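Local coordinates for protein F1 (Vaccinia virus ankara, PDB 4D2M) that probably blocks apoptosis in the infected cell by capturing the BH3 segments of pro-death Bcl-2 relatives such as Bim in a surface groove, at residues L51-E54 against R55-V58; L71-L74 against Y75-L78; S115-V118 against Y119-N122. The protein carries 1 engineered substitution. All blocks are in the same frame, centred on the assembly; numbering follows the deposited sequence.

From the N terminus, interaction 1 comes first: residues 51-54 turn from the preceding loop into helix 54-77, and 55-58 form its opening turn. Interaction 2 (71-74 with 75-78) is the closing end of that same helix, its centre about 29 Å from that of interaction 1 and its nearest atoms about 17 Å away. Both touch the second subunit. Interaction 3 (115-118 with 119-122) starts helix 118-131 across the chain's centre from interaction 2, about 19 Å away at the nearest atoms, beside the bound peptide. The three follow in series, each closing just one helical turn, and none nests or crosses.

Interaction 1 (L51-E54 against R55-V58); sequences LSTE and RDHV
Thr53 and Asp56 form a capping box at the N terminus of helix 54-77, the first modelled helix of this member of the M11L-like family of Bcl-2-type apoptosis regulators, and the two side chains slant across each other so that each reaches the other's backbone. The hydroxyl of Thr53 sits between its own N and carbonyl carbon (chi1 64°), turned into the helix mouth, where Asp56 N donates to Thr53 OG1 over 3.2 Å at 161°. In return Thr53 N donates to Asp56 OD2 at 3.2 Å along a nearly straight line (169°), arriving from above the carboxylate plane. Weaker bonds from Ser52 N and from Thr53 OG1 end on the same oxygen, which thus gathers two amides and a hydroxyl. This cluster of donors at a helix N terminus would help to stabilise the carboxylate as an anion.

Leu51 and His57 are set at about a right angle. Leu51 CB rides over one face of the imidazole, 3.8 Å from the ring centroid, a CH-pi contact displaced toward the rim, while Leu51 CD1 lies 3.9 Å from His57 CE1. The other leucine branch, CD2, rests against Asp56 O. At the ring edge His57 CD2 lies 3.1 Å from Thr53 O, the carbonyl that also accepts His57 N in the first helical turn. The ring nitrogen ND1 is hydrogen-bonded to Thr82 OG1 of the second subunit.

The outer charges also look to neighbouring chains: Glu54 binds Tyr85 and Lys81 of the second subunit, and Arg55 binds Cys170 O of that subunit and Asp120 of the third. The cap thus lies at a subunit interface. Val58 CG2, beside its backbone N, comes within 3.2 Å of Glu54 O, the carbonyl to which Val58 N donates.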
ATOM      1  N   LEU A  51       1.761 -17.299 -14.614  1.00 63.97           N
ATOM      2  CA  LEU A  51       2.632 -17.261 -15.785  1.00 53.98           C
ATOM      3  C   LEU A  51       1.937 -17.868 -17.002  1.00 55.39           C
ATOM      4  O   LEU A  51       2.326 -18.935 -17.478  1.00 60.31           O
ATOM      5  CB  LEU A  51       3.937 -18.011 -15.501  1.00 51.55           C
ATOM      6  CG  LEU A  51       4.783 -17.506 -14.330  1.00 49.57           C
ATOM      7  CD1 LEU A  51       5.945 -18.451 -14.077  1.00 51.90           C
ATOM      8  CD2 LEU A  51       5.291 -16.102 -14.594  1.00 49.14           C
ATOM      9  N   SER A  52       0.914 -17.184 -17.503  1.00 51.84           N
ATOM     10  CA  SER A  52       0.100 -17.710 -18.598  1.00 56.06           C
ATOM     11  C   SER A  52       0.639 -17.308 -19.970  1.00 53.71           C
ATOM     12  O   SER A  52       0.770 -18.147 -20.862  1.00 57.23           O
ATOM     13  CB  SER A  52      -1.347 -17.236 -18.453  1.00 59.43           C
ATOM     14  OG  SER A  52      -1.935 -17.757 -17.274  1.00 61.49           O
ATOM     15  N   THR A  53       0.942 -16.024 -20.133  1.00 46.24           N
ATOM     16  CA  THR A  53       1.444 -15.495 -21.398  1.00 43.24           C
ATOM     17  C   THR A  53       2.938 -15.219 -21.315  1.00 40.96           C
ATOM     18  O   THR A  53       3.516 -15.228 -20.229  1.00 39.29           O
ATOM     19  CB  THR A  53       0.734 -14.187 -21.785  1.00 40.76           C
ATOM     20  OG1 THR A  53       1.037 -13.177 -20.816  1.00 38.75           O
ATOM     21  CG2 THR A  53      -0.772 -14.388 -21.858  1.00 45.43           C
ATOM     22  N   GLU A  54       3.555 -14.968 -22.466  1.00 40.72           N
ATOM     23  CA  GLU A  54       4.956 -14.566 -22.513  1.00 39.57           C
ATOM     24  C   GLU A  54       5.166 -13.278 -21.722  1.00 39.16           C
ATOM     25  O   GLU A  54       6.197 -13.095 -21.075  1.00 35.41           O
ATOM     26  CB  GLU A  54       5.413 -14.368 -23.958  1.00 43.22           C
ATOM     27  CG  GLU A  54       5.554 -15.654 -24.757  1.00 54.05           C
ATOM     28  CD  GLU A  54       6.762 -16.474 -24.344  1.00 60.32           C
ATOM     29  OE1 GLU A  54       7.500 -16.042 -23.433  1.00 55.96           O
ATOM     30  OE2 GLU A  54       6.976 -17.553 -24.936  1.00 67.84           O
ATOM     31  N   ARG A  55       4.179 -12.390 -21.782  1.00 43.20           N
ATOM     32  CA  ARG A  55       4.243 -11.123 -21.062  1.00 37.89           C
ATOM     33  C   ARG A  55       4.340 -11.362 -19.558  1.00 34.02           C
ATOM     34  O   ARG A  55       5.148 -10.736 -18.877  1.00 34.05           O
ATOM     35  CB  ARG A  55       3.025 -10.257 -21.386  1.00 39.67           C
ATOM     36  CG  ARG A  55       3.022  -8.909 -20.673  1.00 44.34           C
ATOM     37  CD  ARG A  55       2.087  -7.913 -21.343  1.00 49.38           C
ATOM     38  NE  ARG A  55       2.274  -6.554 -20.831  1.00 49.78           N
ATOM     39  CZ  ARG A  55       1.546  -5.994 -19.865  1.00 47.84           C
ATOM     40  NH1 ARG A  55       0.556  -6.659 -19.281  1.00 46.33           N
ATOM     41  NH2 ARG A  55       1.811  -4.751 -19.481  1.00 45.32           N
ATOM     42  N   ASP A  56       3.519 -12.276 -19.049  1.00 37.36           N
ATOM     43  CA  ASP A  56       3.543 -12.619 -17.632  1.00 41.71           C
ATOM     44  C   ASP A  56       4.921 -13.131 -17.218  1.00 41.15           C
ATOM     45  O   ASP A  56       5.413 -12.807 -16.136  1.00 37.23           O
ATOM     46  CB  ASP A  56       2.481 -13.673 -17.312  1.00 49.03           C
ATOM     47  CG  ASP A  56       1.066 -13.139 -17.439  1.00 51.57           C
ATOM     48  OD1 ASP A  56       0.855 -11.934 -17.187  1.00 48.55           O
ATOM     49  OD2 ASP A  56       0.162 -13.929 -17.786  1.00 54.29           O
ATOM     50  N   HIS A  57       5.536 -13.933 -18.082  1.00 41.07           N
ATOM     51  CA  HIS A  57       6.869 -14.465 -17.818  1.00 36.73           C
ATOM     52  C   HIS A  57       7.908 -13.349 -17.764  1.00 35.32           C
ATOM     53  O   HIS A  57       8.710 -13.281 -16.832  1.00 36.24           O
ATOM     54  CB  HIS A  57       7.269 -15.485 -18.884  1.00 37.39           C
ATOM     55  CG  HIS A  57       6.664 -16.839 -18.688  1.00 41.13           C
ATOM     56  ND1 HIS A  57       7.242 -17.804 -17.890  1.00 42.26           N
ATOM     57  CD2 HIS A  57       5.539 -17.396 -19.197  1.00 42.19           C
ATOM     58  CE1 HIS A  57       6.497 -18.895 -17.914  1.00 44.08           C
ATOM     59  NE2 HIS A  57       5.457 -18.673 -18.698  1.00 42.75           N
ATOM     60  N   VAL A  58       7.896 -12.480 -18.768  1.00 32.34           N
ATOM     61  CA  VAL A  58       8.890 -11.422 -18.857  1.00 32.02           C
ATOM     62  C   VAL A  58       8.679 -10.455 -17.700  1.00 31.66           C
ATOM     63  O   VAL A  58       9.637 -10.041 -17.051  1.00 33.12           O
ATOM     64  CB  VAL A  58       8.817 -10.686 -20.218  1.00 33.36           C
ATOM     65  CG1 VAL A  58       9.832  -9.523 -20.281  1.00 33.41           C
ATOM     66  CG2 VAL A  58       9.016 -11.697 -21.369  1.00 35.49           C
TER

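Interaction 2 (L71-L74 against Y75-L78); sequences LDDL and YRQL
Asp73 and Arg76 pair one helical turn apart at the C-terminal end of helix 54-77, where the hydrogen-bonding pattern shifts from alpha-helical toward 3-10. The backbone bonds record the change. Tyr75 N to Leu71 O (3.0 Å) and Arg76 N to Asp72 O (3.2 Å) are regular i to i+4 bonds, whereas Gln77 N binds Leu74 O at 3.1 Å, an i to i+3 bond, and only weakly reaches Asp73 O. Leu78, the first residue to leave helical backbone angles, repeats the i to i+3 pattern, its N 3.1 Å from Tyr75 O, and adds a weak bond to Leu74 O.

Among the charges, Asp73 OD1 lies 3.5 Å from Arg76 NH1, a long salt bridge at the guanidinium edge. The two side chains meet at about a right angle, the carboxylate and guanidinium planes 67° apart. A chi1 of -174° sets Asp73 CG beside the carbonyl carbon with the carboxylate pointing outward, and the extended Arg76 chain runs back alongside to bring NH1 to OD1. Asp72 contributes differently: its CB lies over one guanidinium face, 3.7 Å from Arg76 NH2.

Apolar contact is slight. Leu74 also packs on Ile47 of the second subunit, and the ring of Tyr75 meets Tyr64 of that subunit, so this helix end joins two chains. Within the chain, Leu74 CD1 approaches Leu78 CD2 to 4.4 Å.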
ATOM      1  N   LEU A  71      17.940  -6.297  -2.941  1.00 31.97           N
ATOM      2  CA  LEU A  71      18.342  -7.067  -1.772  1.00 35.04           C
ATOM      3  C   LEU A  71      19.854  -7.248  -1.745  1.00 31.74           C
ATOM      4  O   LEU A  71      20.475  -7.174  -0.686  1.00 38.86           O
ATOM      5  CB  LEU A  71      17.637  -8.426  -1.761  1.00 43.60           C
ATOM      6  CG  LEU A  71      16.954  -8.865  -0.460  1.00 45.65           C
ATOM      7  CD1 LEU A  71      16.025  -7.802   0.111  1.00 39.06           C
ATOM      8  CD2 LEU A  71      16.166 -10.134  -0.709  1.00 46.69           C
ATOM      9  N   ASP A  72      20.442  -7.477  -2.916  1.00 30.99           N
ATOM     10  CA  ASP A  72      21.890  -7.590  -3.038  1.00 36.82           C
ATOM     11  C   ASP A  72      22.575  -6.305  -2.586  1.00 41.11           C
ATOM     12  O   ASP A  72      23.536  -6.341  -1.817  1.00 44.53           O
ATOM     13  CB  ASP A  72      22.284  -7.913  -4.480  1.00 39.55           C
ATOM     14  CG  ASP A  72      21.995  -9.355  -4.857  1.00 43.44           C
ATOM     15  OD1 ASP A  72      21.347 -10.068  -4.064  1.00 50.63           O
ATOM     16  OD2 ASP A  72      22.414  -9.774  -5.956  1.00 44.51           O
ATOM     17  N   ASP A  73      22.073  -5.166  -3.056  1.00 36.56           N
ATOM     18  CA  ASP A  73      22.687  -3.884  -2.735  1.00 39.99           C
ATOM     19  C   ASP A  73      22.466  -3.513  -1.277  1.00 33.61           C
ATOM     20  O   ASP A  73      23.319  -2.879  -0.656  1.00 37.57           O
ATOM     21  CB  ASP A  73      22.139  -2.780  -3.637  1.00 47.01           C
ATOM     22  CG  ASP A  73      22.861  -1.461  -3.440  1.00 50.77           C
ATOM     23  OD1 ASP A  73      23.946  -1.281  -4.032  1.00 46.55           O
ATOM     24  OD2 ASP A  73      22.345  -0.604  -2.692  1.00 56.80           O
ATOM     25  N   LEU A  74      21.318  -3.901  -0.734  1.00 29.69           N
ATOM     26  CA  LEU A  74      21.029  -3.644   0.670  1.00 32.02           C
ATOM     27  C   LEU A  74      22.038  -4.381   1.547  1.00 35.96           C
ATOM     28  O   LEU A  74      22.608  -3.801   2.470  1.00 35.82           O
ATOM     29  CB  LEU A  74      19.600  -4.066   1.016  1.00 32.59           C
ATOM     30  CG  LEU A  74      19.159  -3.894   2.472  1.00 42.29           C
ATOM     31  CD1 LEU A  74      19.391  -2.470   2.958  1.00 50.86           C
ATOM     32  CD2 LEU A  74      17.688  -4.272   2.629  1.00 44.36           C
ATOM     33  N   TYR A  75      22.270  -5.654   1.241  1.00 36.56           N
ATOM     34  CA  TYR A  75      23.212  -6.463   2.010  1.00 38.74           C
ATOM     35  C   TYR A  75      24.628  -5.883   1.973  1.00 38.13           C
ATOM     36  O   TYR A  75      25.320  -5.873   2.991  1.00 42.40           O
ATOM     37  CB  TYR A  75      23.232  -7.903   1.493  1.00 41.53           C
ATOM     38  CG  TYR A  75      23.974  -8.859   2.403  1.00 42.32           C
ATOM     39  CD1 TYR A  75      23.326  -9.481   3.464  1.00 45.34           C
ATOM     40  CD2 TYR A  75      25.320  -9.135   2.205  1.00 37.30           C
ATOM     41  CE1 TYR A  75      24.001 -10.353   4.302  1.00 35.47           C
ATOM     42  CE2 TYR A  75      26.000 -10.006   3.036  1.00 34.49           C
ATOM     43  CZ  TYR A  75      25.335 -10.609   4.083  1.00 33.53           C
ATOM     44  OH  TYR A  75      26.009 -11.475   4.910  1.00 34.93           O
ATOM     45  N   ARG A  76      25.054  -5.400   0.808  1.00 32.32           N
ATOM     46  CA  ARG A  76      26.390  -4.819   0.664  1.00 42.88           C
ATOM     47  C   ARG A  76      26.591  -3.639   1.611  1.00 39.47           C
ATOM     48  O   ARG A  76      27.708  -3.371   2.050  1.00 44.01           O
ATOM     49  CB  ARG A  76      26.636  -4.364  -0.778  1.00 58.24           C
ATOM     50  CG  ARG A  76      26.803  -5.499  -1.778  1.00 72.79           C
ATOM     51  CD  ARG A  76      27.179  -4.976  -3.158  1.00 89.34           C
ATOM     52  NE  ARG A  76      26.714  -5.865  -4.226  1.00103.48           N
ATOM     53  CZ  ARG A  76      25.670  -5.627  -5.020  1.00112.18           C
ATOM     54  NH1 ARG A  76      24.954  -4.514  -4.899  1.00113.72           N
ATOM     55  NH2 ARG A  76      25.342  -6.509  -5.954  1.00115.37           N
ATOM     56  N   GLN A  77      25.502  -2.946   1.923  1.00 40.08           N
ATOM     57  CA  GLN A  77      25.552  -1.746   2.753  1.00 42.35           C
ATOM     58  C   GLN A  77      25.490  -2.061   4.243  1.00 41.85           C
ATOM     59  O   GLN A  77      25.911  -1.251   5.070  1.00 43.92           O
ATOM     60  CB  GLN A  77      24.404  -0.806   2.385  1.00 44.87           C
ATOM     61  CG  GLN A  77      24.470  -0.268   0.966  1.00 55.63           C
ATOM     62  CD  GLN A  77      23.191   0.434   0.554  1.00 67.80           C
ATOM     63  OE1 GLN A  77      22.472   0.980   1.391  1.00 67.99           O
ATOM     64  NE2 GLN A  77      22.897   0.416  -0.740  1.00 75.15           N
ATOM     65  N   LEU A  78      24.957  -3.228   4.588  1.00 47.25           N
ATOM     66  CA  LEU A  78      24.799  -3.599   5.989  1.00 46.90           C
ATOM     67  C   LEU A  78      26.153  -3.773   6.672  1.00 45.10           C
ATOM     68  O   LEU A  78      27.074  -4.347   6.087  1.00 42.79           O
ATOM     69  CB  LEU A  78      23.986  -4.890   6.118  1.00 46.50           C
ATOM     70  CG  LEU A  78      22.517  -4.833   5.688  1.00 40.21           C
ATOM     71  CD1 LEU A  78      21.848  -6.178   5.931  1.00 37.08           C
ATOM     72  CD2 LEU A  78      21.761  -3.724   6.407  1.00 34.22           C
TER
HETATM   73  O   HOH W   1      25.934   0.204  -1.773  1.00173.17           O

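Interaction 3 (S115-V118 against Y119-N122); sequences SFTV and YDFN. Engineered in segment 119-122: Phe121 (natural residue Ile).
Hydrogen bonds dominate where Thr117 meets Asp120. Asp120 N donates to Thr117 OG1 over 3.2 Å at 157°, and the hydroxyl gives a weak bond back to Asp120 OD2 at 3.0 Å. Both depend on Thr117 OG1 lying between its own N and carbonyl carbon (chi1 72°), which aims the oxygen at Asp120 N, with CG2 anti to the carbonyl carbon. The backbone supplies two i to i+4 bonds: Phe121 N to Thr117 O at 3.0 Å, and Asn122 N to Val118 O at 2.8 Å. Asn122 CB also lies 3.4 Å from Val118 O. Further polar partners hold the ends of two side chains, for Asp120 OD1 is salt-bridged to Arg55 NH2 of the third subunit and Asn122 OD1 is hydrogen-bonded to Thr168 OG1.

Thr117 is therefore the N-cap of helix 118-131, in a bundle of the kind expected for a Bcl-2 fold, and the cap faces the groove in which the Bim BH3 peptide lies. Thr117 N is hydrogen-bonded to an acidic side chain of that peptide, while Phe116 and Phe121 each pack on an apolar side chain of it.

Aromatic packing forms the other half. The Phe116 ring meets that of Phe121, an engineered residue replacing Ile, obliquely, with centroids 5.7 Å apart and planes at 41°. Phe116 touches through the far end of its ring, where CZ and CE2 lie equally close, 3.8 Å, to Phe121 CB. The engineered ring leads off from there to meet Phe144, Val118 packs on Met161 and Leu165 of helix 155-169, and Tyr119 stacks on His167 of the fourth subunit.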
ATOM      1  N   SER A 115     -11.920 -15.824   6.828  1.00 51.26           N
ATOM      2  CA  SER A 115     -11.971 -14.873   7.937  1.00 53.14           C
ATOM      3  C   SER A 115     -10.610 -14.535   8.554  1.00 51.76           C
ATOM      4  O   SER A 115     -10.546 -13.803   9.543  1.00 53.64           O
ATOM      5  CB  SER A 115     -12.895 -15.415   9.031  1.00 61.65           C
ATOM      6  OG  SER A 115     -12.436 -16.668   9.509  1.00 63.81           O
ATOM      7  N   PHE A 116      -9.529 -15.061   7.985  1.00 49.01           N
ATOM      8  CA  PHE A 116      -8.188 -14.750   8.482  1.00 42.54           C
ATOM      9  C   PHE A 116      -7.710 -13.410   7.939  1.00 41.28           C
ATOM     10  O   PHE A 116      -7.851 -13.130   6.749  1.00 45.54           O
ATOM     11  CB  PHE A 116      -7.193 -15.849   8.097  1.00 39.76           C
ATOM     12  CG  PHE A 116      -5.767 -15.547   8.490  1.00 37.58           C
ATOM     13  CD1 PHE A 116      -4.932 -14.834   7.645  1.00 35.97           C
ATOM     14  CD2 PHE A 116      -5.263 -15.984   9.705  1.00 38.98           C
ATOM     15  CE1 PHE A 116      -3.625 -14.559   8.006  1.00 38.50           C
ATOM     16  CE2 PHE A 116      -3.956 -15.714  10.069  1.00 38.18           C
ATOM     17  CZ  PHE A 116      -3.137 -14.999   9.220  1.00 36.29           C
ATOM     18  N   THR A 117      -7.142 -12.587   8.816  1.00 37.16           N
ATOM     19  CA  THR A 117      -6.570 -11.309   8.412  1.00 34.76           C
ATOM     20  C   THR A 117      -5.226 -11.098   9.097  1.00 32.91           C
ATOM     21  O   THR A 117      -5.058 -11.429  10.272  1.00 33.38           O
ATOM     22  CB  THR A 117      -7.496 -10.128   8.755  1.00 39.51           C
ATOM     23  OG1 THR A 117      -7.497  -9.912  10.170  1.00 50.37           O
ATOM     24  CG2 THR A 117      -8.918 -10.397   8.281  1.00 37.11           C
ATOM     25  N   VAL A 118      -4.272 -10.545   8.358  1.00 31.82           N
ATOM     26  CA  VAL A 118      -2.951 -10.265   8.903  1.00 33.34           C
ATOM     27  C   VAL A 118      -3.053  -9.271  10.060  1.00 29.06           C
ATOM     28  O   VAL A 118      -2.326  -9.385  11.046  1.00 29.95           O
ATOM     29  CB  VAL A 118      -1.999  -9.716   7.816  1.00 40.49           C
ATOM     30  CG1 VAL A 118      -0.660  -9.296   8.419  1.00 35.99           C
ATOM     31  CG2 VAL A 118      -1.779 -10.764   6.734  1.00 48.71           C
ATOM     32  N   TYR A 119      -3.958  -8.306   9.936  1.00 29.91           N
ATOM     33  CA  TYR A 119      -4.151  -7.301  10.979  1.00 38.23           C
ATOM     34  C   TYR A 119      -4.458  -7.965  12.318  1.00 37.59           C
ATOM     35  O   TYR A 119      -3.779  -7.720  13.315  1.00 33.93           O
ATOM     36  CB  TYR A 119      -5.285  -6.338  10.616  1.00 45.02           C
ATOM     37  CG  TYR A 119      -5.155  -5.679   9.261  1.00 62.74           C
ATOM     38  CD1 TYR A 119      -4.218  -4.679   9.039  1.00 70.58           C
ATOM     39  CD2 TYR A 119      -5.986  -6.043   8.209  1.00 76.37           C
ATOM     40  CE1 TYR A 119      -4.103  -4.070   7.805  1.00 79.28           C
ATOM     41  CE2 TYR A 119      -5.878  -5.438   6.971  1.00 86.33           C
ATOM     42  CZ  TYR A 119      -4.935  -4.452   6.775  1.00 88.79           C
ATOM     43  OH  TYR A 119      -4.825  -3.847   5.544  1.00 96.91           O
ATOM     44  N   ASP A 120      -5.484  -8.813  12.331  1.00 35.34           N
ATOM     45  CA  ASP A 120      -5.889  -9.507  13.549  1.00 32.08           C
ATOM     46  C   ASP A 120      -4.817 -10.481  14.026  1.00 31.94           C
ATOM     47  O   ASP A 120      -4.607 -10.628  15.227  1.00 32.75           O
ATOM     48  CB  ASP A 120      -7.204 -10.260  13.335  1.00 33.66           C
ATOM     49  CG  ASP A 120      -8.406  -9.335  13.269  1.00 40.66           C
ATOM     50  OD1 ASP A 120      -8.404  -8.303  13.972  1.00 37.45           O
ATOM     51  OD2 ASP A 120      -9.357  -9.644  12.521  1.00 46.51           O
ATOM     52  N   PHE A 121      -4.147 -11.152  13.094  1.00 31.50           N
ATOM     53  CA  PHE A 121      -3.101 -12.095  13.475  1.00 30.75           C
ATOM     54  C   PHE A 121      -1.951 -11.361  14.155  1.00 29.12           C
ATOM     55  O   PHE A 121      -1.416 -11.831  15.155  1.00 30.19           O
ATOM     56  CB  PHE A 121      -2.578 -12.879  12.269  1.00 33.99           C
ATOM     57  CG  PHE A 121      -1.484 -13.852  12.617  1.00 33.87           C
ATOM     58  CD1 PHE A 121      -1.749 -14.951  13.418  1.00 34.99           C
ATOM     59  CD2 PHE A 121      -0.188 -13.654  12.170  1.00 33.41           C
ATOM     60  CE1 PHE A 121      -0.744 -15.843  13.754  1.00 35.61           C
ATOM     61  CE2 PHE A 121       0.819 -14.545  12.502  1.00 34.89           C
ATOM     62  CZ  PHE A 121       0.540 -15.638  13.296  1.00 36.26           C
ATOM     63  N   ASN A 122      -1.579 -10.207  13.609  1.00 30.90           N
ATOM     64  CA  ASN A 122      -0.540  -9.380  14.209  1.00 26.96           C
ATOM     65  C   ASN A 122      -0.830  -9.088  15.675  1.00 28.67           C
ATOM     66  O   ASN A 122       0.053  -9.195  16.525  1.00 29.79           O
ATOM     67  CB  ASN A 122      -0.397  -8.064  13.447  1.00 28.30           C
ATOM     68  CG  ASN A 122       0.586  -7.116  14.109  1.00 32.71           C
ATOM     69  OD1 ASN A 122       1.796  -7.219  13.910  1.00 30.33           O
ATOM     70  ND2 ASN A 122       0.068  -6.193  14.910  1.00 32.89           N
TER